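Local coordinates for Endonuclease/exonuclease/phosphatase domain-containing protein (Enterococcus faecalis, PDB 3L1W) that is of unknown function but belongs to the endonuclease/exonuclease/phosphatase family of the DNase I-like clan and may act as a 3'-5' RNA exonuclease, at residues H34-C39 / P244-V249; T161-D166 / K181-S186. All blocks are in the same frame, centred on the assembly; numbering follows the deposited sequence.

Contact 1. Residues H34-C39 / P244-V249; sequences HDWSLC and PLEAEV. With SO4 (sulfate ion), chain G.
Within the seven-strand sheet of the DNase I-like fold, Trp36, in the loop leading into strand 38-44, meets Glu246 of strand 245-251. Trp36 NE1 donates to Glu246 OE1 over 2.8 Å, with an N-H...O angle of 157°. On the tryptophan side the oxygen lies almost in the ring plane. On the glutamate side the donor arrives on the anti side, well out of the carboxylate plane, and the two planes are turned 73° apart. Glu246 CG sits between its own backbone N and carbonyl carbon (chi1 71°), and the chain beyond it is extended, which carries the carboxylate across to the indole. Strand 2-7 runs between strands 38-44 and 245-251 in this sheet, so the bond spans a strand and joins no direct neighbours. A water donates to Glu246 OE1 over 2.7 Å and also bonds His34 ND1, at 2.8 Å, in the plane of the imidazole. OE1 therefore has two donors, while OE2 forms a salt bridge with Lys2. His34 NE2 is bonded to Asp232. The CB of His34 lies 3.3 Å above one face of the Trp36 indole, toward its rim. Pro244 CB approaches Trp36 CZ2 to 4.5 Å. Leu30 and Ile31 of helix 20-34 also pack on Trp36. Next in the loop, Ser37 OG donates to O4 of a sulfate, which Lys2 N and Lys82 NZ also bind.

Contact 2. Residues T161-D166 / K181-S186; sequences TLLMGD and KKFQDS. With SO4 (sulfate ion), chain J.
Phe183 has the most surface buried here, followed by Leu163 and Thr161, and its ring packs against both of the others. Leu163 covers one face. Leu163 CD2 stands 4.1 Å from the centroid of the Phe183 ring, only 10° off the ring normal, a CH-pi contact over the centre. Leu163 CB is 3.9 Å from Phe183 CE1. Leu163 CG is anti to the backbone N (chi1 177°), and chi2 of 70° then sets CD2 over the ring. The two side chains cross at about a right angle. Thr161 comes from another direction: its methyl CG2 lies near the ring plane, 3.7 Å from Phe183 CE1 and 3.9 Å from Phe183 CZ. Its hydroxyl is used differently, bonding the carbonyl of Tyr159. Thr161 and Leu163 are two apart on strand 161-164, so the CB atoms of both point toward Phe183, while that of Leu162 points away. In the second, six-strand sheet of the DNase I-like fold, strand 215-220 lies between strand 161-164 and the short edge strand 184-185. Phe183, just before strand 184-185, packs on Tyr218 of the strand in between. Beside it, Lys182 is exposed, and its NZ donates over 2.9 Å to O2 of a sulfate that His153 also binds. With no hydrogen bond across it, the contact depends mainly on apolar packing and the burial of the phenyl ring.

How the contacts relate
Contacts 1 and 2 lie in different sheets, with centres 14 Å apart. In each, the two segments belong to strands that have one strand between them. They meet where Leu38 CD1 of contact 1 approaches SE of selenomethionine Met164 of contact 2 to 4.2 Å. Both segments of contact 2 fall between those of contact 1 in sequence. Contact 1 is centred on a hydrogen bond, contact 2 on apolar packing. The Asp166 side chain of contact 2, bonded to Asn7 and Asn168 and touching His242, probably belongs to the active-site region, as in relatives. Each contact has a nearby sulfate, and a formic acid lies about 6 Å from the His34 side chain; all probably come from the crystallisation liquor.

Contact 1. Residues H34-C39 / P244-V249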
loop_
_atom_site.group_PDB
_atom_site.type_symbol
_atom_site.label_atom_id
_atom_site.label_comp_id
_atom_site.label_asym_id
_atom_site.label_seq_id
_atom_site.Cartn_x
_atom_site.Cartn_y
_atom_site.Cartn_z
ATOM N N HIS A 34 5.026 4.448 -0.762
ATOM C CA HIS A 34 3.778 5.052 -0.313
ATOM C C HIS A 34 3.653 6.532 -0.687
ATOM O O HIS A 34 2.538 7.012 -0.956
ATOM C CB HIS A 34 3.522 4.740 1.162
ATOM C CG HIS A 34 3.273 3.282 1.394
ATOM N ND1 HIS A 34 2.037 2.704 1.196
ATOM C CD2 HIS A 34 4.113 2.270 1.726
ATOM C CE1 HIS A 34 2.118 1.405 1.428
ATOM N NE2 HIS A 34 3.368 1.115 1.742
ATOM N N ASP A 35 4.789 7.232 -0.721
ATOM C CA ASP A 35 4.895 8.501 -1.433
ATOM C C ASP A 35 3.880 9.541 -0.953
ATOM O O ASP A 35 3.252 10.234 -1.759
ATOM C CB ASP A 35 4.700 8.232 -2.929
ATOM C CG ASP A 35 5.109 9.394 -3.806
ATOM O OD1 ASP A 35 6.061 10.116 -3.460
ATOM O OD2 ASP A 35 4.486 9.554 -4.876
ATOM N N TRP A 36 3.731 9.652 0.361
ATOM C CA TRP A 36 2.809 10.621 0.956
ATOM C C TRP A 36 3.248 12.059 0.682
ATOM O O TRP A 36 4.378 12.290 0.241
ATOM C CB TRP A 36 2.750 10.420 2.472
ATOM C CG TRP A 36 2.588 8.988 2.929
ATOM C CD1 TRP A 36 1.435 8.244 2.936
ATOM C CD2 TRP A 36 3.605 8.151 3.495
ATOM N NE1 TRP A 36 1.688 6.986 3.455
ATOM C CE2 TRP A 36 3.010 6.910 3.806
ATOM C CE3 TRP A 36 4.970 8.326 3.753
ATOM C CZ2 TRP A 36 3.726 5.857 4.368
ATOM C CZ3 TRP A 36 5.679 7.285 4.315
ATOM C CH2 TRP A 36 5.056 6.066 4.623
ATOM N N SER A 37 2.359 13.025 0.931
ATOM C CA SER A 37 2.773 14.430 0.924
ATOM C C SER A 37 3.811 14.694 1.996
ATOM O O SER A 37 4.769 15.449 1.774
ATOM C CB SER A 37 1.587 15.372 1.168
ATOM O OG SER A 37 0.796 15.536 0.008
ATOM N N LEU A 38 3.619 14.090 3.168
ATOM C CA LEU A 38 4.555 14.290 4.264
ATOM C C LEU A 38 4.470 13.129 5.240
ATOM O O LEU A 38 3.443 12.448 5.312
ATOM C CB LEU A 38 4.275 15.611 4.991
ATOM C CG LEU A 38 2.913 15.725 5.666
ATOM C CD1 LEU A 38 3.025 15.275 7.121
ATOM C CD2 LEU A 38 2.411 17.162 5.605
ATOM N N CYS A 39 5.556 12.909 5.980
ATOM C CA CYS A 39 5.616 11.823 6.950
ATOM C C CYS A 39 6.389 12.293 8.167
ATOM O O CYS A 39 7.525 12.755 8.043
ATOM C CB CYS A 39 6.319 10.596 6.338
ATOM S SG CYS A 39 6.243 9.087 7.378
ATOM N N PRO A 244 3.900 1.806 9.891
ATOM C CA PRO A 244 3.484 3.175 9.573
ATOM C C PRO A 244 1.974 3.317 9.734
ATOM O O PRO A 244 1.202 2.359 9.527
ATOM C CB PRO A 244 3.846 3.328 8.081
ATOM C CG PRO A 244 4.825 2.215 7.795
ATOM C CD PRO A 244 4.460 1.100 8.731
ATOM N N LEU A 245 1.553 4.528 10.075
ATOM C CA LEU A 245 0.144 4.856 10.194
ATOM C C LEU A 245 -0.082 5.994 9.225
ATOM O O LEU A 245 0.636 6.995 9.268
ATOM C CB LEU A 245 -0.162 5.322 11.626
ATOM C CG LEU A 245 -1.553 5.849 11.961
ATOM C CD1 LEU A 245 -2.616 4.803 11.648
ATOM C CD2 LEU A 245 -1.603 6.253 13.452
ATOM N N GLU A 246 -1.052 5.842 8.335
ATOM C CA GLU A 246 -1.342 6.901 7.384
ATOM C C GLU A 246 -2.784 7.400 7.447
ATOM O O GLU A 246 -3.670 6.728 7.984
ATOM C CB GLU A 246 -0.965 6.471 5.964
ATOM C CG GLU A 246 -1.872 5.419 5.360
ATOM C CD GLU A 246 -1.725 5.335 3.840
ATOM O OE1 GLU A 246 -0.584 5.365 3.329
ATOM O OE2 GLU A 246 -2.759 5.247 3.153
ATOM N N ALA A 247 -2.997 8.613 6.954
ATOM C CA ALA A 247 -4.339 9.169 6.835
ATOM C C ALA A 247 -4.468 9.913 5.519
ATOM O O ALA A 247 -3.494 10.446 4.990
ATOM C CB ALA A 247 -4.644 10.112 8.001
ATOM N N GLU A 248 -5.679 9.938 4.987
ATOM C CA GLU A 248 -6.005 10.840 3.897
ATOM C C GLU A 248 -6.925 11.923 4.463
ATOM O O GLU A 248 -7.953 11.615 5.073
ATOM C CB GLU A 248 -6.685 10.090 2.756
ATOM C CG GLU A 248 -6.832 10.946 1.520
ATOM C CD GLU A 248 -7.599 10.271 0.408
ATOM O OE1 GLU A 248 -7.878 9.059 0.518
ATOM O OE2 GLU A 248 -7.924 10.963 -0.577
ATOM N N VAL A 249 -6.534 13.184 4.287
ATOM C CA VAL A 249 -7.257 14.308 4.873
ATOM C C VAL A 249 -7.528 15.399 3.836
ATOM O O VAL A 249 -6.856 15.484 2.812
ATOM C CB VAL A 249 -6.486 14.944 6.064
ATOM C CG1 VAL A 249 -6.316 13.947 7.211
ATOM C CG2 VAL A 249 -5.133 15.453 5.618
HETATM S S SO4 G . -0.788 12.848 -1.859
HETATM O O1 SO4 G . 0.289 11.860 -1.766
HETATM O O2 SO4 G . -0.538 13.683 -3.028
HETATM O O3 SO4 G . -2.068 12.163 -2.009
HETATM O O4 SO4 G . -0.800 13.687 -0.663
HETATM O O HOH W 1 -0.177 4.318 0.909
#

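Contact 2. Residues T161-D166 / K181-S186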
loop_
_atom_site.group_PDB
_atom_site.type_symbol
_atom_site.label_atom_id
_atom_site.label_comp_id
_atom_site.label_asym_id
_atom_site.label_seq_id
_atom_site.Cartn_x
_atom_site.Cartn_y
_atom_site.Cartn_z
ATOM N N THR A 161 -4.510 21.687 12.356
ATOM C CA THR A 161 -3.301 21.089 12.919
ATOM C C THR A 161 -3.343 19.572 12.844
ATOM O O THR A 161 -4.400 18.966 13.075
ATOM C CB THR A 161 -3.107 21.523 14.390
ATOM O OG1 THR A 161 -2.911 22.943 14.445
ATOM C CG2 THR A 161 -1.888 20.835 14.995
ATOM N N LEU A 162 -2.199 18.974 12.495
ATOM C CA LEU A 162 -2.011 17.523 12.481
ATOM C C LEU A 162 -1.012 17.195 13.586
ATOM O O LEU A 162 0.158 17.591 13.520
ATOM C CB LEU A 162 -1.459 17.044 11.130
ATOM C CG LEU A 162 -2.306 17.393 9.903
ATOM C CD1 LEU A 162 -1.526 17.166 8.604
ATOM C CD2 LEU A 162 -3.602 16.599 9.913
ATOM N N LEU A 163 -1.494 16.513 14.616
ATOM C CA LEU A 163 -0.681 16.142 15.765
ATOM C C LEU A 163 -0.393 14.654 15.620
ATOM O O LEU A 163 -1.282 13.824 15.826
ATOM C CB LEU A 163 -1.462 16.423 17.056
ATOM C CG LEU A 163 -0.827 16.055 18.400
ATOM C CD1 LEU A 163 0.356 16.966 18.729
ATOM C CD2 LEU A 163 -1.871 16.121 19.532
HETATM N N MSE A 164 0.838 14.314 15.240
HETATM C CA MSE A 164 1.120 12.966 14.742
HETATM C C MSE A 164 2.338 12.373 15.396
HETATM O O MSE A 164 3.366 13.025 15.505
HETATM C CB MSE A 164 1.407 13.012 13.237
HETATM C CG MSE A 164 0.517 13.940 12.467
HETATM SE SE MSE A 164 1.039 14.024 10.585
HETATM C CE MSE A 164 0.535 12.237 10.099
ATOM N N GLY A 165 2.248 11.118 15.799
ATOM C CA GLY A 165 3.448 10.437 16.233
ATOM C C GLY A 165 3.224 9.325 17.231
ATOM O O GLY A 165 2.138 8.757 17.347
ATOM N N ASP A 166 4.294 9.030 17.948
ATOM C CA ASP A 166 4.322 7.936 18.891
ATOM C C ASP A 166 4.035 8.482 20.290
ATOM O O ASP A 166 4.883 9.149 20.903
ATOM C CB ASP A 166 5.694 7.271 18.813
ATOM C CG ASP A 166 5.826 6.082 19.739
ATOM O OD1 ASP A 166 4.962 5.886 20.624
ATOM O OD2 ASP A 166 6.817 5.339 19.579
ATOM N N LYS A 181 -9.563 17.174 24.054
ATOM C CA LYS A 181 -10.236 18.451 24.276
ATOM C C LYS A 181 -10.223 19.283 22.989
ATOM O O LYS A 181 -11.163 20.028 22.721
ATOM C CB LYS A 181 -9.561 19.230 25.411
ATOM C CG LYS A 181 -9.553 18.520 26.759
ATOM C CD LYS A 181 -10.880 18.647 27.466
ATOM C CE LYS A 181 -10.752 18.272 28.937
ATOM N NZ LYS A 181 -11.872 18.827 29.752
ATOM N N LYS A 182 -9.160 19.154 22.191
ATOM C CA LYS A 182 -9.013 19.966 20.981
ATOM C C LYS A 182 -8.924 19.172 19.673
ATOM O O LYS A 182 -9.191 19.719 18.603
ATOM C CB LYS A 182 -7.797 20.896 21.091
ATOM C CG LYS A 182 -7.941 22.000 22.136
ATOM C CD LYS A 182 -6.678 22.842 22.229
ATOM C CE LYS A 182 -6.739 23.812 23.412
ATOM N NZ LYS A 182 -7.795 24.842 23.234
ATOM N N PHE A 183 -8.543 17.898 19.757
ATOM C CA PHE A 183 -8.294 17.080 18.567
ATOM C C PHE A 183 -9.187 15.858 18.524
ATOM O O PHE A 183 -9.711 15.419 19.552
ATOM C CB PHE A 183 -6.838 16.575 18.549
ATOM C CG PHE A 183 -5.813 17.662 18.384
ATOM C CD1 PHE A 183 -5.298 17.961 17.131
ATOM C CD2 PHE A 183 -5.364 18.384 19.482
ATOM C CE1 PHE A 183 -4.357 18.966 16.975
ATOM C CE2 PHE A 183 -4.418 19.385 19.330
ATOM C CZ PHE A 183 -3.918 19.670 18.076
ATOM N N GLN A 184 -9.332 15.285 17.333
ATOM C CA GLN A 184 -10.013 14.003 17.180
ATOM C C GLN A 184 -9.056 12.952 16.639
ATOM O O GLN A 184 -8.215 13.255 15.795
ATOM C CB GLN A 184 -11.195 14.134 16.218
ATOM C CG GLN A 184 -12.286 15.056 16.691
ATOM C CD GLN A 184 -13.480 15.030 15.753
ATOM O OE1 GLN A 184 -13.408 15.521 14.623
ATOM N NE2 GLN A 184 -14.581 14.448 16.212
ATOM N N ASP A 185 -9.186 11.718 17.124
ATOM C CA ASP A 185 -8.406 10.602 16.604
ATOM C C ASP A 185 -8.916 10.228 15.214
ATOM O O ASP A 185 -10.036 9.731 15.064
ATOM C CB ASP A 185 -8.498 9.404 17.554
ATOM C CG ASP A 185 -7.650 8.232 17.104
ATOM O OD1 ASP A 185 -7.157 8.241 15.961
ATOM O OD2 ASP A 185 -7.486 7.286 17.904
ATOM N N SER A 186 -8.093 10.474 14.201
ATOM C CA SER A 186 -8.506 10.260 12.810
ATOM C C SER A 186 -9.017 8.846 12.499
ATOM O O SER A 186 -9.870 8.675 11.633
ATOM C CB SER A 186 -7.355 10.616 11.866
ATOM O OG SER A 186 -6.254 9.744 12.058
HETATM S S SO4 J . -7.414 26.406 26.287
HETATM O O1 SO4 J . -6.084 25.804 26.335
HETATM O O2 SO4 J . -7.607 27.090 25.011
HETATM O O3 SO4 J . -8.421 25.361 26.447
HETATM O O4 SO4 J . -7.553 27.370 27.375
#